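Local coordinates for protein alkaline phosphatase D (Bacillus subtilis, PDB 2YEQ) that hydrolyses phosphate esters, working as a phosphodiesterase and alkaline phosphatase with iron and calcium in its active site, at residues Ser123-Glu128 and Gly150-Glu155; Gly130-Tyr135 and Thr408-Gly413; Thr170-Glu175 and His186-Ser191. All coordinates share one frame; numbering follows the deposited sequence.

Contact 1 of 3, residues Ser123-Glu128 and Gly150-Glu155. With FE (Fe (III) ion), chain B; CA (calcium ion), chain C.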
loop_
_atom_site.group_PDB
_atom_site.type_symbol
_atom_site.label_atom_id
_atom_site.label_comp_id
_atom_site.label_asym_id
_atom_site.label_seq_id
_atom_site.Cartn_x
_atom_site.Cartn_y
_atom_site.Cartn_z
ATOM N N SER A 123 3.267 3.366 -0.455
ATOM C CA SER A 123 3.438 2.187 -1.313
ATOM C C SER A 123 4.851 2.154 -1.816
ATOM O O SER A 123 5.577 3.145 -1.712
ATOM C CB SER A 123 2.466 2.277 -2.500
ATOM O OG SER A 123 2.826 3.347 -3.340
ATOM N N CYS A 124 5.257 1.012 -2.377
ATOM C CA CYS A 124 6.416 0.939 -3.278
ATOM C C CYS A 124 7.768 1.296 -2.634
ATOM O O CYS A 124 8.361 2.387 -2.825
ATOM C CB CYS A 124 6.164 1.717 -4.581
ATOM S SG CYS A 124 4.771 1.040 -5.620
ATOM N N GLN A 125 8.295 0.314 -1.917
ATOM C CA GLN A 125 9.497 0.505 -1.117
ATOM C C GLN A 125 10.655 -0.417 -1.512
ATOM O O GLN A 125 11.258 -1.054 -0.652
ATOM C CB GLN A 125 9.155 0.354 0.366
ATOM C CG GLN A 125 8.485 -0.945 0.781
ATOM C CD GLN A 125 7.713 -0.810 2.043
ATOM O OE1 GLN A 125 7.107 0.245 2.311
ATOM N NE2 GLN A 125 7.681 -1.882 2.834
ATOM N N GLN A 126 10.987 -0.425 -2.797
ATOM C CA GLN A 126 12.067 -1.263 -3.321
ATOM C C GLN A 126 13.305 -1.027 -2.427
ATOM O O GLN A 126 13.866 0.054 -2.399
ATOM C CB GLN A 126 12.382 -0.928 -4.781
ATOM C CG GLN A 126 12.615 -2.122 -5.714
ATOM C CD GLN A 126 13.960 -2.844 -5.490
ATOM O OE1 GLN A 126 14.412 -2.945 -4.378
ATOM N NE2 GLN A 126 14.590 -3.345 -6.573
ATOM N N TYR A 127 13.704 -2.056 -1.694
ATOM C CA TYR A 127 14.785 -1.967 -0.703
ATOM C C TYR A 127 16.087 -1.522 -1.308
ATOM O O TYR A 127 16.873 -0.769 -0.683
ATOM C CB TYR A 127 14.934 -3.329 -0.022
ATOM C CG TYR A 127 15.971 -3.475 1.077
ATOM C CD1 TYR A 127 15.647 -3.188 2.414
ATOM C CD2 TYR A 127 17.240 -3.953 0.799
ATOM C CE1 TYR A 127 16.579 -3.363 3.420
ATOM C CE2 TYR A 127 18.178 -4.117 1.806
ATOM C CZ TYR A 127 17.847 -3.822 3.102
ATOM O OH TYR A 127 18.790 -3.978 4.102
ATOM N N GLU A 128 16.314 -1.945 -2.543
ATOM C CA GLU A 128 17.582 -1.665 -3.199
ATOM C C GLU A 128 17.691 -0.224 -3.698
ATOM O O GLU A 128 18.808 0.270 -3.928
ATOM C CB GLU A 128 17.757 -2.580 -4.414
ATOM C CG GLU A 128 17.652 -4.077 -4.113
ATOM C CD GLU A 128 17.907 -4.906 -5.379
ATOM O OE1 GLU A 128 17.242 -4.644 -6.445
ATOM O OE2 GLU A 128 18.814 -5.766 -5.320
ATOM N N GLY A 150 0.577 -1.310 -1.396
ATOM C CA GLY A 150 1.228 -2.421 -2.159
ATOM C C GLY A 150 2.701 -2.217 -2.446
ATOM O O GLY A 150 3.263 -1.146 -2.196
ATOM N N ASP A 151 3.307 -3.263 -3.028
ATOM C CA ASP A 151 4.713 -3.362 -3.265
ATOM C C ASP A 151 5.460 -3.088 -1.953
ATOM O O ASP A 151 6.424 -2.348 -1.918
ATOM C CB ASP A 151 5.173 -2.445 -4.386
ATOM C CG ASP A 151 4.626 -2.843 -5.764
ATOM O OD1 ASP A 151 3.834 -3.791 -5.861
ATOM O OD2 ASP A 151 4.981 -2.129 -6.751
ATOM N N TYR A 152 4.976 -3.717 -0.890
ATOM C CA TYR A 152 5.663 -3.712 0.393
ATOM C C TYR A 152 6.995 -4.460 0.339
ATOM O O TYR A 152 7.936 -4.082 1.049
ATOM C CB TYR A 152 4.762 -4.317 1.444
ATOM C CG TYR A 152 5.235 -4.171 2.865
ATOM C CD1 TYR A 152 6.198 -5.024 3.389
ATOM C CD2 TYR A 152 4.681 -3.203 3.712
ATOM C CE1 TYR A 152 6.621 -4.912 4.723
ATOM C CE2 TYR A 152 5.105 -3.085 5.063
ATOM C CZ TYR A 152 6.077 -3.947 5.549
ATOM O OH TYR A 152 6.501 -3.845 6.851
ATOM N N ILE A 153 7.062 -5.536 -0.459
ATOM C CA ILE A 153 8.333 -6.139 -0.868
ATOM C C ILE A 153 8.389 -6.208 -2.382
ATOM O O ILE A 153 7.358 -6.037 -3.030
ATOM C CB ILE A 153 8.528 -7.581 -0.329
ATOM C CG1 ILE A 153 7.457 -8.532 -0.900
ATOM C CG2 ILE A 153 8.526 -7.597 1.209
ATOM C CD1 ILE A 153 7.813 -10.029 -0.759
ATOM N N TYR A 154 9.595 -6.408 -2.926
ATOM C CA TYR A 154 9.804 -6.734 -4.330
ATOM C C TYR A 154 10.486 -8.114 -4.357
ATOM O O TYR A 154 11.168 -8.497 -3.391
ATOM C CB TYR A 154 10.654 -5.683 -5.065
ATOM C CG TYR A 154 9.908 -4.382 -5.326
ATOM C CD1 TYR A 154 9.544 -3.535 -4.264
ATOM C CD2 TYR A 154 9.522 -4.029 -6.609
ATOM C CE1 TYR A 154 8.844 -2.362 -4.478
ATOM C CE2 TYR A 154 8.814 -2.840 -6.853
ATOM C CZ TYR A 154 8.460 -2.022 -5.777
ATOM O OH TYR A 154 7.789 -0.853 -5.985
ATOM N N GLU A 155 10.307 -8.820 -5.467
ATOM C CA GLU A 155 10.652 -10.242 -5.581
ATOM C C GLU A 155 11.991 -10.534 -6.213
ATOM O O GLU A 155 12.460 -11.689 -6.199
ATOM C CB GLU A 155 9.538 -10.960 -6.357
ATOM C CG GLU A 155 9.622 -10.808 -7.900
ATOM C CD GLU A 155 8.914 -9.564 -8.429
ATOM O OE1 GLU A 155 8.624 -8.644 -7.622
ATOM O OE2 GLU A 155 8.682 -9.485 -9.664
HETATM FE FE FE B . 6.200 -0.392 -7.103
HETATM CA CA CA C . 2.939 -2.311 -8.211
HETATM O O HOH W 1 2.338 -0.920 -6.134
#
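Cys-124, Asp-151 and Tyr-154 converge on one iron(III) ion. The metal takes Cys-124 SG at 2.5 Å and Tyr-154 OH at 2.0 Å, sulfur and phenolic oxygen being common ligands of ferric iron. SG reaches it anti to its own carbonyl carbon (chi1 -63°), beside the backbone N. Asp-151 OD2 bridges, binding the iron and also the calcium, from which it lies 2.5 Å, and the carboxylate has a further polar partner in His-211; His-382 completes the iron's protein ligands, Asp-209, Asp-210 and Asp-380 those of the calcium.

Backbone bonds align the loops: Cys-124 N donates to Gly-150 O (2.9 Å), and Gln-125 N to Asp-151 O. Glycine fits position 150 because a CB would jam against the preceding carbonyl oxygen. The Gln-125 amide adds a third bond, NE2 reaching a lone pair of Tyr-152 O at 2.8 Å while riding over the centre of the Tyr-152 ring; its OE1 is hydrogen-bonded to Tyr-135 OH.

Packing probably helps hold the tyrosine ligand in place. Gln-126 CG sits over the Tyr-154 face, 3.6 Å from the centroid, in a CH-pi contact, and Gln-125 N approaches the ring edge. Ser-412 OG bonds to Tyr-154 OH as a second-shell partner.

Ligands on loops that follow two adjacent parallel strands, 117-122 and 145-148, are consistent with the two-metal site of calcineurin-like phosphoesterases, to which the PhoD family belongs.

Contact 2 of 3, residues Gly130-Tyr135 and Thr408-Gly413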
loop_
_atom_site.group_PDB
_atom_site.type_symbol
_atom_site.label_atom_id
_atom_site.label_comp_id
_atom_site.label_asym_id
_atom_site.label_seq_id
_atom_site.Cartn_x
_atom_site.Cartn_y
_atom_site.Cartn_z
ATOM N N GLY A 130 16.726 2.722 -2.338
ATOM C CA GLY A 130 17.074 3.775 -1.401
ATOM C C GLY A 130 16.823 3.382 0.025
ATOM O O GLY A 130 16.348 2.281 0.304
ATOM N N TYR A 131 17.181 4.311 0.909
ATOM C CA TYR A 131 16.954 4.212 2.342
ATOM C C TYR A 131 15.534 4.632 2.661
ATOM O O TYR A 131 14.908 5.403 1.916
ATOM C CB TYR A 131 18.062 5.028 3.102
ATOM C CG TYR A 131 19.396 4.361 2.857
ATOM C CD1 TYR A 131 19.771 3.217 3.573
ATOM C CD2 TYR A 131 20.212 4.767 1.806
ATOM C CE1 TYR A 131 20.965 2.549 3.299
ATOM C CE2 TYR A 131 21.382 4.105 1.513
ATOM C CZ TYR A 131 21.753 2.990 2.262
ATOM O OH TYR A 131 22.901 2.334 1.932
ATOM N N TYR A 132 15.022 4.087 3.753
ATOM C CA TYR A 132 13.676 4.316 4.243
ATOM C C TYR A 132 13.534 5.570 5.149
ATOM O O TYR A 132 12.746 5.613 6.095
ATOM C CB TYR A 132 13.168 3.065 4.960
ATOM C CG TYR A 132 12.938 1.824 4.058
ATOM C CD1 TYR A 132 12.926 1.909 2.662
ATOM C CD2 TYR A 132 12.684 0.583 4.638
ATOM C CE1 TYR A 132 12.708 0.762 1.865
ATOM C CE2 TYR A 132 12.455 -0.543 3.871
ATOM C CZ TYR A 132 12.471 -0.462 2.488
ATOM O OH TYR A 132 12.228 -1.615 1.762
ATOM N N THR A 133 14.228 6.620 4.768
ATOM C CA THR A 133 14.083 7.930 5.413
ATOM C C THR A 133 12.617 8.370 5.493
ATOM O O THR A 133 12.191 8.967 6.490
ATOM C CB THR A 133 14.873 8.954 4.639
ATOM O OG1 THR A 133 16.135 8.382 4.286
ATOM C CG2 THR A 133 15.071 10.269 5.459
ATOM N N ALA A 134 11.814 8.049 4.469
ATOM C CA ALA A 134 10.394 8.399 4.515
ATOM C C ALA A 134 9.721 7.902 5.776
ATOM O O ALA A 134 8.882 8.610 6.355
ATOM C CB ALA A 134 9.613 7.892 3.246
ATOM N N TYR A 135 10.050 6.679 6.207
ATOM C CA TYR A 135 9.426 6.114 7.393
ATOM C C TYR A 135 9.962 6.709 8.707
ATOM O O TYR A 135 9.249 6.744 9.708
ATOM C CB TYR A 135 9.561 4.596 7.417
ATOM C CG TYR A 135 8.619 3.863 6.486
ATOM C CD1 TYR A 135 7.252 4.045 6.587
ATOM C CD2 TYR A 135 9.095 2.991 5.510
ATOM C CE1 TYR A 135 6.370 3.388 5.756
ATOM C CE2 TYR A 135 8.210 2.303 4.660
ATOM C CZ TYR A 135 6.851 2.503 4.784
ATOM O OH TYR A 135 5.929 1.861 3.989
ATOM N N THR A 408 3.286 8.965 -4.414
ATOM C CA THR A 408 4.608 8.533 -4.821
ATOM C C THR A 408 5.077 7.286 -4.041
ATOM O O THR A 408 4.433 6.832 -3.103
ATOM C CB THR A 408 5.585 9.671 -4.606
ATOM O OG1 THR A 408 6.853 9.363 -5.183
ATOM C CG2 THR A 408 5.697 10.036 -3.108
ATOM N N SER A 409 6.215 6.764 -4.435
ATOM C CA SER A 409 6.801 5.609 -3.784
ATOM C C SER A 409 7.700 6.038 -2.604
ATOM O O SER A 409 8.270 7.138 -2.616
ATOM C CB SER A 409 7.644 4.888 -4.799
ATOM O OG SER A 409 8.484 5.793 -5.500
ATOM N N ILE A 410 7.806 5.156 -1.617
ATOM C CA ILE A 410 8.739 5.311 -0.486
ATOM C C ILE A 410 10.167 5.362 -0.996
ATOM O O ILE A 410 10.956 6.212 -0.556
ATOM C CB ILE A 410 8.534 4.171 0.525
ATOM C CG1 ILE A 410 7.184 4.313 1.218
ATOM C CG2 ILE A 410 9.696 4.070 1.523
ATOM C CD1 ILE A 410 7.124 5.409 2.363
ATOM N N THR A 411 10.525 4.453 -1.921
ATOM C CA THR A 411 11.834 4.468 -2.578
ATOM C C THR A 411 11.879 4.091 -4.066
ATOM O O THR A 411 12.816 4.454 -4.750
ATOM C CB THR A 411 12.790 3.442 -1.915
ATOM O OG1 THR A 411 12.102 2.186 -1.807
ATOM C CG2 THR A 411 13.253 3.950 -0.516
ATOM N N SER A 412 10.926 3.301 -4.551
ATOM C CA SER A 412 11.054 2.705 -5.901
ATOM C C SER A 412 11.271 3.793 -6.923
ATOM O O SER A 412 10.546 4.799 -6.938
ATOM C CB SER A 412 9.814 1.891 -6.274
ATOM O OG SER A 412 9.533 0.945 -5.279
ATOM N N GLY A 413 12.324 3.619 -7.713
ATOM C CA GLY A 413 12.670 4.548 -8.778
ATOM C C GLY A 413 13.809 5.483 -8.448
ATOM O O GLY A 413 14.396 6.086 -9.341
HETATM O O HOH W 2 12.425 6.546 1.941
#
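Ile-410 pushes its branched side chain into the corner formed by Tyr-132, Ala-134 and Tyr-135. From CB the two branches part. The CG2 methyl, anti to the backbone N, approaches CD1 of Tyr-132 at 4.0 Å and CE2 of Tyr-135 at 3.9 Å. CG1, anti to the carbonyl carbon (chi1 -69°), passes the hydroxyl end of Tyr-135. The tip, CD1, goes furthest: it lies 3.6 Å from Ala-134 CB, where a small residue lets the helix start come close, and it covers one face of the Tyr-135 ring, offset toward the rim and 4.0 Å from the centroid, as a CH-pi contact.

Thr-411 works beside it with its methyl. CG2 meets the edge of the Tyr-132 ring, in plane with it, and rests 3.3 Å from Tyr-131 O. Glycine suits position 130, since a CB there would crowd this methyl. The threonine hydroxyl, on the other branch, bonds to Gln-126 O.

One water joins the two backbones where they do not meet directly. It donates to Tyr-131 O at 2.7 Å and to Ile-410 O, and accepts from Ala-134 N at the beginning of helix 133-138, for which Tyr-132 is the N-cap residue.

No hydrogen bond links the segments directly, so shape and the water hold them together, while Tyr-132 OH bonds to Gln-125 O and Tyr-135 OH to Gln-125 OE1. The chemistry thus implies an apolar interface of isoleucine and a threonine methyl, with the hydroxyls of Tyr-132, Tyr-135 and Thr-411 satisfied by loop 123-128, which carries an iron ligand.

Contact 3 of 3, residues Thr170-Glu175 and His186-Ser191. With NA (sodium ion), chain D; EDO (1,2-ethanediol), chain S; EDO (1,2-ethanediol), chain F.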
loop_
_atom_site.group_PDB
_atom_site.type_symbol
_atom_site.label_atom_id
_atom_site.label_comp_id
_atom_site.label_asym_id
_atom_site.label_seq_id
_atom_site.Cartn_x
_atom_site.Cartn_y
_atom_site.Cartn_z
ATOM N N THR A 170 21.063 -4.120 -1.612
ATOM C CA THR A 170 21.049 -5.335 -2.448
ATOM C C THR A 170 20.111 -6.366 -1.871
ATOM O O THR A 170 20.179 -6.672 -0.674
ATOM C CB THR A 170 22.467 -5.947 -2.518
ATOM O OG1 THR A 170 23.368 -4.951 -3.008
ATOM C CG2 THR A 170 22.497 -7.180 -3.472
ATOM N N HIS A 171 19.253 -6.942 -2.714
ATOM C CA HIS A 171 18.400 -8.009 -2.265
ATOM C C HIS A 171 19.215 -9.176 -1.728
ATOM O O HIS A 171 20.346 -9.388 -2.147
ATOM C CB HIS A 171 17.452 -8.450 -3.387
ATOM C CG HIS A 171 16.244 -7.585 -3.514
ATOM N ND1 HIS A 171 15.741 -7.180 -4.734
ATOM C CD2 HIS A 171 15.444 -7.030 -2.571
ATOM C CE1 HIS A 171 14.676 -6.417 -4.530
ATOM N NE2 HIS A 171 14.461 -6.330 -3.229
ATOM N N ASN A 172 18.622 -9.892 -0.778
ATOM C CA ASN A 172 19.278 -10.933 0.013
ATOM C C ASN A 172 19.441 -12.253 -0.718
ATOM O O ASN A 172 20.224 -13.096 -0.284
ATOM C CB ASN A 172 18.463 -11.207 1.285
ATOM C CG ASN A 172 17.083 -11.889 0.994
ATOM O OD1 ASN A 172 16.250 -11.368 0.241
ATOM N ND2 ASN A 172 16.855 -13.042 1.602
ATOM N N SER A 173 18.708 -12.428 -1.822
ATOM C CA SER A 173 18.659 -13.698 -2.524
ATOM C C SER A 173 18.353 -13.508 -4.001
ATOM O O SER A 173 18.002 -12.413 -4.444
ATOM C CB SER A 173 17.583 -14.582 -1.899
ATOM O OG SER A 173 16.253 -14.144 -2.225
ATOM N N ALA A 174 18.489 -14.584 -4.770
ATOM C CA ALA A 174 17.920 -14.640 -6.117
ATOM C C ALA A 174 16.428 -14.432 -6.038
ATOM O O ALA A 174 15.842 -14.434 -4.957
ATOM C CB ALA A 174 18.219 -16.017 -6.795
ATOM N N GLU A 175 15.797 -14.301 -7.200
ATOM C CA GLU A 175 14.351 -14.125 -7.260
ATOM C C GLU A 175 13.650 -15.152 -6.401
ATOM O O GLU A 175 13.925 -16.358 -6.508
ATOM C CB GLU A 175 13.835 -14.201 -8.712
ATOM C CG GLU A 175 12.307 -13.994 -8.795
ATOM C CD GLU A 175 11.750 -13.910 -10.217
ATOM O OE1 GLU A 175 12.509 -14.134 -11.175
ATOM O OE2 GLU A 175 10.534 -13.641 -10.389
ATOM N N HIS A 186 10.638 -10.846 3.235
ATOM C CA HIS A 186 9.881 -10.034 4.231
ATOM C C HIS A 186 10.771 -9.636 5.413
ATOM O O HIS A 186 10.736 -8.500 5.865
ATOM C CB HIS A 186 8.618 -10.708 4.760
ATOM C CG HIS A 186 7.424 -10.539 3.867
ATOM N ND1 HIS A 186 6.378 -9.657 3.991
ATOM C CD2 HIS A 186 7.182 -11.182 2.741
ATOM C CE1 HIS A 186 5.529 -9.839 2.976
ATOM N NE2 HIS A 186 6.024 -10.735 2.183
ATOM N N ALA A 187 11.590 -10.569 5.891
ATOM C CA ALA A 187 12.515 -10.280 6.971
ATOM C C ALA A 187 13.562 -9.241 6.577
ATOM O O ALA A 187 13.910 -8.387 7.403
ATOM C CB ALA A 187 13.181 -11.576 7.461
ATOM N N GLN A 188 14.066 -9.285 5.341
ATOM C CA GLN A 188 15.052 -8.301 4.906
ATOM C C GLN A 188 14.480 -6.888 4.989
ATOM O O GLN A 188 15.134 -5.986 5.492
ATOM C CB GLN A 188 15.535 -8.542 3.480
ATOM C CG GLN A 188 16.443 -7.440 2.969
ATOM C CD GLN A 188 17.017 -7.711 1.594
ATOM O OE1 GLN A 188 16.296 -8.149 0.688
ATOM N NE2 GLN A 188 18.324 -7.435 1.419
ATOM N N TYR A 189 13.286 -6.711 4.431
ATOM C CA TYR A 189 12.608 -5.406 4.388
ATOM C C TYR A 189 12.222 -4.927 5.780
ATOM O O TYR A 189 12.483 -3.789 6.132
ATOM C CB TYR A 189 11.344 -5.471 3.482
ATOM C CG TYR A 189 11.646 -5.310 1.999
ATOM C CD1 TYR A 189 12.530 -6.162 1.351
ATOM C CD2 TYR A 189 11.010 -4.340 1.238
ATOM C CE1 TYR A 189 12.801 -6.024 0.004
ATOM C CE2 TYR A 189 11.280 -4.180 -0.108
ATOM C CZ TYR A 189 12.155 -5.050 -0.734
ATOM O OH TYR A 189 12.445 -4.889 -2.070
ATOM N N ARG A 190 11.619 -5.818 6.566
ATOM C CA ARG A 190 11.078 -5.499 7.869
ATOM C C ARG A 190 12.182 -5.279 8.943
ATOM O O ARG A 190 11.891 -4.750 10.012
ATOM C CB ARG A 190 10.105 -6.599 8.289
ATOM C CG ARG A 190 9.260 -6.342 9.517
ATOM C CD ARG A 190 8.443 -5.068 9.342
ATOM N NE ARG A 190 7.109 -5.070 9.904
ATOM C CZ ARG A 190 6.107 -5.910 9.619
ATOM N NH1 ARG A 190 6.249 -6.938 8.792
ATOM N NH2 ARG A 190 4.941 -5.757 10.232
ATOM N N SER A 191 13.421 -5.670 8.639
ATOM C CA SER A 191 14.567 -5.479 9.524
ATOM C C SER A 191 14.995 -3.999 9.594
ATOM O O SER A 191 15.776 -3.623 10.453
ATOM C CB SER A 191 15.781 -6.270 8.986
ATOM O OG SER A 191 15.613 -7.631 9.264
HETATM NA NA NA D . 10.245 -12.928 -12.482
HETATM C C1 EDO S . 19.165 -17.688 -3.114
HETATM O O1 EDO S . 20.104 -16.758 -3.689
HETATM C C2 EDO S . 17.894 -17.807 -3.955
HETATM O O2 EDO S . 16.940 -18.650 -3.296
HETATM C C1 EDO F . 22.721 -12.628 -2.806
HETATM O O1 EDO F . 22.840 -11.218 -2.585
HETATM C C2 EDO F . 22.446 -12.920 -4.270
HETATM O O2 EDO F . 22.461 -14.331 -4.480
HETATM O O HOH W 3 10.469 -14.947 -13.354
HETATM O O HOH W 4 9.375 -12.105 -14.430
HETATM O O HOH W 5 9.967 -10.850 -11.663
#
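The phenol oxygen of Tyr-189 is gripped twice: His-171 NE2 bonds to Tyr-189 OH at 2.7 Å, almost straight at 177°, and the backbone N of Tyr-127 donates to it as well. The two rings meet rim to rim with their planes 17° apart, the imidazole NE2 lying at the edge of the phenol ring. Either partner could donate, a versatility that suits histidine and tyrosine to this place.

Gln-188 reaches straight across to the loop backbone. Its chain is extended, CG anti to the backbone N (chi1 174°), which carries the amide there from the helix. NE2 donates to Thr-170 O at 2.9 Å, while OE1 accepts from Asn-172 N in a long, bent bond of 3.3 Å, the nitrogen meeting it nearly square to the C=O bond. Glutamine offers a donor and an acceptor at the end of one arm. The long loop after strand 145-148 is thereby tied to the late part of helix 179-190, the helix it leads into, within the phosphatase domain. With the arm cut back to an alanine, Thr-170 O and Asn-172 N would probably lose these partners and the loop be freer to shift.

Asn-172 OD1 lies 3.3 Å from Gln-188 OE1, two acceptors that do not bond; Arg-185 NE serves OD1 instead. Further along, the Glu-175 carboxylate binds a sodium ion through both oxygens, OE2 the closer at 2.2 Å, with Glu-214, Gln-517 and three waters as further ligands.

In the fold
All three contacts belong to the phosphatase domain. Contact 1 lies closest to the centre of the chain, its centre about 9 Å from that of contact 2 and about 10 Å from that of contact 3; the latter two are about 15 Å apart. Loops 123-128 and 150-155 follow neighbouring parallel strands 117-122 and 145-148 of one mixed sheet, whereas 408-413 follows strand 400-406 of another. Along the chain contact 1 closes before contact 3 opens, its segments alternate with those of contact 2, and contact 3 falls wholly between the segments of contact 2. Loop 123-128 touches both neighbours: Cys-124 O packs on Ser-409 CB, and Glu-128 OE2 bonds to His-171 N. The iron-binding loops are thus flanked by both.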